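Local coordinates for protein fructokinase (Vibrio cholerae serotype O1, PDB 5EYN) that phosphorylates fructose at the expense of ATP, as a sugar kinase of the PfkB (ribokinase-like) family, at residues 22-27 and 137-142; 18-23 and 60-65. All blocks are in the same frame, centred on the assembly; numbering follows the deposited sequence.

Contact 1. Residues 22-27 and 137-142. With FRU (beta-D-fructofuranose), chain B.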
loop_
_atom_site.group_PDB
_atom_site.type_symbol
_atom_site.label_atom_id
_atom_site.label_comp_id
_atom_site.label_asym_id
_atom_site.label_seq_id
_atom_site.Cartn_x
_atom_site.Cartn_y
_atom_site.Cartn_z
ATOM N N TRP A 22 -21.776 -7.497 -15.938
ATOM C CA TRP A 22 -20.618 -8.046 -15.244
ATOM C C TRP A 22 -19.479 -7.054 -15.325
ATOM O O TRP A 22 -19.196 -6.514 -16.390
ATOM C CB TRP A 22 -20.163 -9.346 -15.917
ATOM C CG TRP A 22 -21.039 -10.536 -15.685
ATOM C CD1 TRP A 22 -21.945 -11.065 -16.560
ATOM C CD2 TRP A 22 -21.088 -11.363 -14.512
ATOM N NE1 TRP A 22 -22.543 -12.158 -16.011
ATOM C CE2 TRP A 22 -22.044 -12.366 -14.754
ATOM C CE3 TRP A 22 -20.427 -11.346 -13.280
ATOM C CZ2 TRP A 22 -22.349 -13.344 -13.814
ATOM C CZ3 TRP A 22 -20.733 -12.314 -12.351
ATOM C CH2 TRP A 22 -21.679 -13.298 -12.621
ATOM N N LEU A 23 -18.829 -6.844 -14.191
ATOM C CA LEU A 23 -17.643 -6.017 -14.073
ATOM C C LEU A 23 -16.514 -6.920 -13.597
ATOM O O LEU A 23 -16.713 -7.769 -12.740
ATOM C CB LEU A 23 -17.872 -4.878 -13.061
ATOM C CG LEU A 23 -18.917 -3.790 -13.345
ATOM C CD1 LEU A 23 -18.794 -3.223 -14.725
ATOM C CD2 LEU A 23 -20.330 -4.333 -13.132
ATOM N N THR A 24 -15.331 -6.729 -14.148
ATOM C CA THR A 24 -14.177 -7.469 -13.687
ATOM C C THR A 24 -12.958 -6.572 -13.672
ATOM O O THR A 24 -12.879 -5.615 -14.437
ATOM C CB THR A 24 -13.917 -8.709 -14.573
ATOM O OG1 THR A 24 -12.825 -9.460 -14.060
ATOM C CG2 THR A 24 -13.597 -8.335 -16.020
ATOM N N GLY A 25 -12.024 -6.865 -12.773
ATOM C CA GLY A 25 -10.783 -6.122 -12.707
ATOM C C GLY A 25 -10.405 -5.825 -11.283
ATOM O O GLY A 25 -10.511 -6.690 -10.414
ATOM N N ASP A 26 -9.974 -4.594 -11.052
ATOM C CA ASP A 26 -9.386 -4.194 -9.779
ATOM C C ASP A 26 -10.335 -3.418 -8.897
ATOM O O ASP A 26 -10.770 -2.341 -9.259
ATOM C CB ASP A 26 -8.113 -3.372 -10.003
ATOM C CG ASP A 26 -8.323 -2.106 -10.833
ATOM O OD1 ASP A 26 -7.740 -1.047 -10.442
ATOM O OD2 ASP A 26 -9.004 -2.150 -11.890
ATOM N N ALA A 27 -10.637 -4.007 -7.751
ATOM C CA ALA A 27 -11.204 -3.286 -6.625
ATOM C C ALA A 27 -10.029 -2.792 -5.786
ATOM O O ALA A 27 -9.115 -3.553 -5.484
ATOM C CB ALA A 27 -12.119 -4.194 -5.821
ATOM N N GLU A 137 -26.175 -10.373 -21.771
ATOM C CA GLU A 137 -25.464 -9.746 -20.673
ATOM C C GLU A 137 -24.379 -8.824 -21.202
ATOM O O GLU A 137 -23.980 -8.904 -22.366
ATOM C CB GLU A 137 -24.868 -10.802 -19.741
ATOM C CG GLU A 137 -25.925 -11.578 -18.964
ATOM C CD GLU A 137 -25.329 -12.601 -18.011
ATOM O OE1 GLU A 137 -24.177 -13.026 -18.220
ATOM O OE2 GLU A 137 -26.021 -12.996 -17.056
ATOM N N TRP A 138 -23.898 -7.961 -20.318
ATOM C CA TRP A 138 -22.787 -7.062 -20.607
ATOM C C TRP A 138 -21.580 -7.461 -19.775
ATOM O O TRP A 138 -21.717 -7.964 -18.663
ATOM C CB TRP A 138 -23.160 -5.600 -20.284
ATOM C CG TRP A 138 -24.021 -4.987 -21.312
ATOM C CD1 TRP A 138 -25.370 -5.097 -21.433
ATOM C CD2 TRP A 138 -23.581 -4.174 -22.397
ATOM N NE1 TRP A 138 -25.800 -4.399 -22.537
ATOM C CE2 TRP A 138 -24.716 -3.819 -23.144
ATOM C CE3 TRP A 138 -22.330 -3.713 -22.816
ATOM C CZ2 TRP A 138 -24.641 -3.041 -24.287
ATOM C CZ3 TRP A 138 -22.255 -2.938 -23.955
ATOM C CH2 TRP A 138 -23.403 -2.616 -24.682
ATOM N N LEU A 139 -20.401 -7.220 -20.337
ATOM C CA LEU A 139 -19.144 -7.331 -19.612
ATOM C C LEU A 139 -18.380 -6.034 -19.819
ATOM O O LEU A 139 -18.164 -5.627 -20.959
ATOM C CB LEU A 139 -18.316 -8.500 -20.149
ATOM C CG LEU A 139 -16.903 -8.643 -19.579
ATOM C CD1 LEU A 139 -16.946 -9.014 -18.124
ATOM C CD2 LEU A 139 -16.141 -9.694 -20.378
ATOM N N HIS A 140 -17.979 -5.385 -18.725
ATOM C CA HIS A 140 -17.154 -4.188 -18.807
ATOM C C HIS A 140 -15.774 -4.425 -18.212
ATOM O O HIS A 140 -15.644 -5.013 -17.134
ATOM C CB HIS A 140 -17.823 -3.033 -18.071
ATOM C CG HIS A 140 -17.034 -1.771 -18.090
ATOM N ND1 HIS A 140 -16.890 -1.006 -19.229
ATOM C CD2 HIS A 140 -16.296 -1.162 -17.129
ATOM C CE1 HIS A 140 -16.116 0.032 -18.962
ATOM N NE2 HIS A 140 -15.754 -0.029 -17.691
ATOM N N VAL A 141 -14.768 -3.952 -18.947
ATOM C CA VAL A 141 -13.354 -4.166 -18.664
ATOM C C VAL A 141 -12.585 -2.858 -18.806
ATOM O O VAL A 141 -12.927 -2.039 -19.656
ATOM C CB VAL A 141 -12.759 -5.226 -19.689
ATOM C CG1 VAL A 141 -11.263 -5.439 -19.506
ATOM C CG2 VAL A 141 -13.517 -6.542 -19.603
ATOM N N CYS A 142 -11.548 -2.691 -17.981
ATOM C CA CYS A 142 -10.573 -1.602 -18.089
ATOM C C CYS A 142 -9.182 -2.174 -18.298
ATOM O O CYS A 142 -8.952 -3.366 -18.093
ATOM C CB CYS A 142 -10.581 -0.712 -16.845
ATOM S SG CYS A 142 -12.164 0.103 -16.516
HETATM C C1 FRU B . -7.602 2.242 -10.883
HETATM C C2 FRU B . -8.045 3.626 -10.428
HETATM C C3 FRU B . -8.547 3.755 -9.005
HETATM C C4 FRU B . -9.669 4.738 -9.081
HETATM C C5 FRU B . -10.157 4.531 -10.471
HETATM C C6 FRU B . -10.716 5.771 -11.124
HETATM O O1 FRU B . -8.680 1.361 -10.946
HETATM O O2 FRU B . -6.945 4.467 -10.601
HETATM O O3 FRU B . -7.468 4.122 -8.197
HETATM O O4 FRU B . -10.693 4.492 -8.178
HETATM O O5 FRU B . -9.094 4.020 -11.257
HETATM O O6 FRU B . -11.141 5.516 -12.440
HETATM O O HOH W 1 -11.182 -3.837 -15.463
#
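Trp-22 meets Leu-139 in a parallel bridge, and its side chain reaches back along the neighbouring strand to Glu-137. CB touches both the carbonyl O of Trp-138 and, at 3.9 Å, CD1 of Leu-139. With chi1 at -73°, CG lies beside the backbone N and anti to the carbonyl carbon, which turns the five-membered ring toward the start of strand 138-142. CD1 passes Glu-137 OE1 at 3.4 Å, and NE1 ends the run by donating a hydrogen bond to that oxygen (NE1 to OE1 2.9 Å). OE1 lies in the indole plane, yet the N-H comes to it from above the carboxylate plane and the bond is bent, 143° at the hydrogen. Gln-134 N also binds OE1, while OE2 forms a salt bridge with Arg-20, so the buried carboxylate has a partner at each oxygen.

The backbones pair as adjacent parallel strands inside the large sheet of the ribokinase-like fold: Trp-22 N donates to Trp-138 O at 2.8 Å, and His-140 N returns a bond to Trp-22 O. Beyond Leu-23 the strands part; Thr-24 N to His-140 O is a weak bond of 3.5 Å, and then a water takes over, donating to Thr-24 O and accepting from Cys-142 N. On the other face from Trp-22, Leu-23 CD1 packs 3.5 Å from His-140 CB, and the imidazole ND1 is bonded to Ser-170 OG. Thr-24 CG2 lies beside Val-141 CG2, while Thr-24 OG1 is hydrogen-bonded to Phe-64 O. Farther along segment 22-27, Asp-26 OD1 accepts a hydrogen bond from O1 of the bound fructose at 2.6 Å.

Contact 2. Residues 18-23 and 60-65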
loop_
_atom_site.group_PDB
_atom_site.type_symbol
_atom_site.label_atom_id
_atom_site.label_comp_id
_atom_site.label_asym_id
_atom_site.label_seq_id
_atom_site.Cartn_x
_atom_site.Cartn_y
_atom_site.Cartn_z
ATOM N N MET A 18 -34.193 -6.406 -17.438
ATOM C CA MET A 18 -32.977 -5.751 -16.983
ATOM C C MET A 18 -31.789 -6.696 -17.085
ATOM O O MET A 18 -31.679 -7.683 -16.351
ATOM C CB MET A 18 -33.136 -5.273 -15.547
ATOM C CG MET A 18 -31.926 -4.532 -15.034
ATOM S SD MET A 18 -32.356 -3.382 -13.724
ATOM C CE MET A 18 -32.976 -4.512 -12.477
ATOM N N SER A 19 -30.886 -6.384 -17.998
ATOM C CA SER A 19 -29.792 -7.289 -18.281
ATOM C C SER A 19 -28.688 -7.118 -17.226
ATOM O O SER A 19 -28.424 -6.013 -16.753
ATOM C CB SER A 19 -29.270 -7.033 -19.690
ATOM O OG SER A 19 -30.332 -7.168 -20.629
ATOM N N ARG A 20 -28.079 -8.227 -16.837
ATOM C CA ARG A 20 -26.965 -8.195 -15.898
ATOM C C ARG A 20 -25.744 -7.591 -16.560
ATOM O O ARG A 20 -25.428 -7.918 -17.704
ATOM C CB ARG A 20 -26.626 -9.610 -15.443
ATOM C CG ARG A 20 -25.450 -9.672 -14.496
ATOM C CD ARG A 20 -25.193 -11.096 -14.029
ATOM N NE ARG A 20 -26.216 -11.558 -13.098
ATOM C CZ ARG A 20 -27.157 -12.461 -13.363
ATOM N NH1 ARG A 20 -27.238 -13.043 -14.550
ATOM N NH2 ARG A 20 -28.034 -12.792 -12.426
ATOM N N VAL A 21 -25.077 -6.700 -15.836
ATOM C CA VAL A 21 -23.780 -6.176 -16.242
ATOM C C VAL A 21 -22.720 -6.772 -15.335
ATOM O O VAL A 21 -22.754 -6.578 -14.117
ATOM C CB VAL A 21 -23.730 -4.649 -16.167
ATOM C CG1 VAL A 21 -22.382 -4.129 -16.662
ATOM C CG2 VAL A 21 -24.885 -4.026 -16.948
ATOM N N TRP A 22 -21.776 -7.497 -15.938
ATOM C CA TRP A 22 -20.618 -8.046 -15.244
ATOM C C TRP A 22 -19.479 -7.054 -15.325
ATOM O O TRP A 22 -19.196 -6.514 -16.390
ATOM C CB TRP A 22 -20.163 -9.346 -15.917
ATOM C CG TRP A 22 -21.039 -10.536 -15.685
ATOM C CD1 TRP A 22 -21.945 -11.065 -16.560
ATOM C CD2 TRP A 22 -21.088 -11.363 -14.512
ATOM N NE1 TRP A 22 -22.543 -12.158 -16.011
ATOM C CE2 TRP A 22 -22.044 -12.366 -14.754
ATOM C CE3 TRP A 22 -20.427 -11.346 -13.280
ATOM C CZ2 TRP A 22 -22.349 -13.344 -13.814
ATOM C CZ3 TRP A 22 -20.733 -12.314 -12.351
ATOM C CH2 TRP A 22 -21.679 -13.298 -12.621
ATOM N N LEU A 23 -18.829 -6.844 -14.191
ATOM C CA LEU A 23 -17.643 -6.017 -14.073
ATOM C C LEU A 23 -16.514 -6.920 -13.597
ATOM O O LEU A 23 -16.713 -7.769 -12.740
ATOM C CB LEU A 23 -17.872 -4.878 -13.061
ATOM C CG LEU A 23 -18.917 -3.790 -13.345
ATOM C CD1 LEU A 23 -18.794 -3.223 -14.725
ATOM C CD2 LEU A 23 -20.330 -4.333 -13.132
ATOM N N ARG A 60 -28.620 -4.053 -12.338
ATOM C CA ARG A 60 -28.174 -5.373 -11.949
ATOM C C ARG A 60 -26.709 -5.519 -12.307
ATOM O O ARG A 60 -26.374 -5.788 -13.449
ATOM C CB ARG A 60 -28.994 -6.404 -12.718
ATOM C CG ARG A 60 -28.820 -7.822 -12.274
ATOM C CD ARG A 60 -29.578 -8.703 -13.232
ATOM N NE ARG A 60 -29.847 -10.034 -12.715
ATOM C CZ ARG A 60 -30.499 -10.962 -13.402
ATOM N NH1 ARG A 60 -30.719 -12.158 -12.873
ATOM N NH2 ARG A 60 -30.940 -10.691 -14.624
ATOM N N SER A 61 -25.836 -5.340 -11.334
ATOM C CA SER A 61 -24.411 -5.456 -11.592
ATOM C C SER A 61 -23.812 -6.565 -10.728
ATOM O O SER A 61 -24.302 -6.877 -9.643
ATOM C CB SER A 61 -23.703 -4.114 -11.376
ATOM O OG SER A 61 -23.738 -3.750 -10.026
ATOM N N ALA A 62 -22.754 -7.172 -11.246
ATOM C CA ALA A 62 -22.093 -8.292 -10.589
ATOM C C ALA A 62 -20.620 -8.161 -10.877
ATOM O O ALA A 62 -20.257 -7.771 -11.973
ATOM C CB ALA A 62 -22.625 -9.614 -11.124
ATOM N N PHE A 63 -19.782 -8.486 -9.902
ATOM C CA PHE A 63 -18.344 -8.299 -10.023
ATOM C C PHE A 63 -17.654 -9.638 -9.904
ATOM O O PHE A 63 -17.997 -10.427 -9.029
ATOM C CB PHE A 63 -17.857 -7.387 -8.899
ATOM C CG PHE A 63 -16.418 -6.956 -9.019
ATOM C CD1 PHE A 63 -16.110 -5.738 -9.587
ATOM C CD2 PHE A 63 -15.385 -7.747 -8.553
ATOM C CE1 PHE A 63 -14.816 -5.317 -9.694
ATOM C CE2 PHE A 63 -14.078 -7.328 -8.666
ATOM C CZ PHE A 63 -13.799 -6.106 -9.233
ATOM N N PHE A 64 -16.701 -9.910 -10.793
ATOM C CA PHE A 64 -15.818 -11.050 -10.609
ATOM C C PHE A 64 -14.378 -10.615 -10.702
ATOM O O PHE A 64 -14.008 -9.792 -11.539
ATOM C CB PHE A 64 -16.126 -12.231 -11.560
ATOM C CG PHE A 64 -15.796 -12.012 -13.025
ATOM C CD1 PHE A 64 -14.585 -12.455 -13.559
ATOM C CD2 PHE A 64 -16.725 -11.457 -13.891
ATOM C CE1 PHE A 64 -14.306 -12.316 -14.921
ATOM C CE2 PHE A 64 -16.442 -11.311 -15.253
ATOM C CZ PHE A 64 -15.229 -11.751 -15.761
ATOM N N GLY A 65 -13.564 -11.155 -9.809
ATOM C CA GLY A 65 -12.174 -10.764 -9.747
ATOM C C GLY A 65 -11.543 -11.229 -8.454
ATOM O O GLY A 65 -12.148 -11.983 -7.687
HETATM O O HOH W 2 -28.931 -3.762 -15.216
#
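Arg-60 opens the pairing with its backbone: its O takes a nearly straight bond from Val-21 N at 2.9 Å, and a water joins its N to Ser-19 O. Its side chain, extended from CG to NE, runs over Arg-20, Arg-60 CD lying 3.8 Å from Arg-20 CB. The two guanidinium groups then meet obliquely, planes 50° apart, with Arg-20 CZ over one face of the Arg-60 group. Their nearest nitrogens are both donors and form no hydrogen bond; so strained an approach of like charges leaves the placing of the Arg-60 end doubtful, though Glu-137 may offset the charge.

Ser-61 faces the same way as Val-21 and Leu-23; its CB touches Leu-23 CD2, while OG bonds to Ala-51 O. Ala-62 is on the other face of the sheet. Ala-62 N donates to Val-21 O, and Leu-23 N donates to Ala-62 O. Ala-62 CB sits over the six-membered ring of Trp-22 in a CH-pi contact, 3.9 Å from the centroid of that ring. Arg-20, extended through chi1 and chi2 (both 178°), lays CD over the same indole face and bends only beyond it.

Phe-63 turns back to the side of Leu-23, its CD1 4.0 Å from Leu-23 CB and one ring face under Leu-23 O. Phe-64 N bonds to that same oxygen at 2.9 Å. The Phe-64 ring returns to the Trp-22 side, where CD2 meets Trp-22 CE3 at 3.8 Å.

Between these parallel strands the chain forms strands 28-33 and 38-44 of the smaller sheet, then helix 46-56. That helix packs on Val-21, Leu-23 and Ser-61; strand 86-93 flanks strand 61-68, and strand 138-142 borders strand 21-24 on its far side.

In the fold
From the N terminus the chain first lays down strand 21-24, which serves both contacts. Contact 2 closes the shorter loop: the chain passes through strands 28-33 and 38-44 and helix 46-56 before returning as strand 61-68. Contact 1 closes the longer one, ending at strand 138-142, so the two loops start from the same strand and that of contact 2 is contained almost wholly in the other. Strand 21-24 thus lies between its two partners in the large sheet. Across it the contacts touch where Leu-139 packs on Phe-64. Strands 28-33, 38-44, 99-103 and 113-115, all within the longer loop, build the smaller sheet.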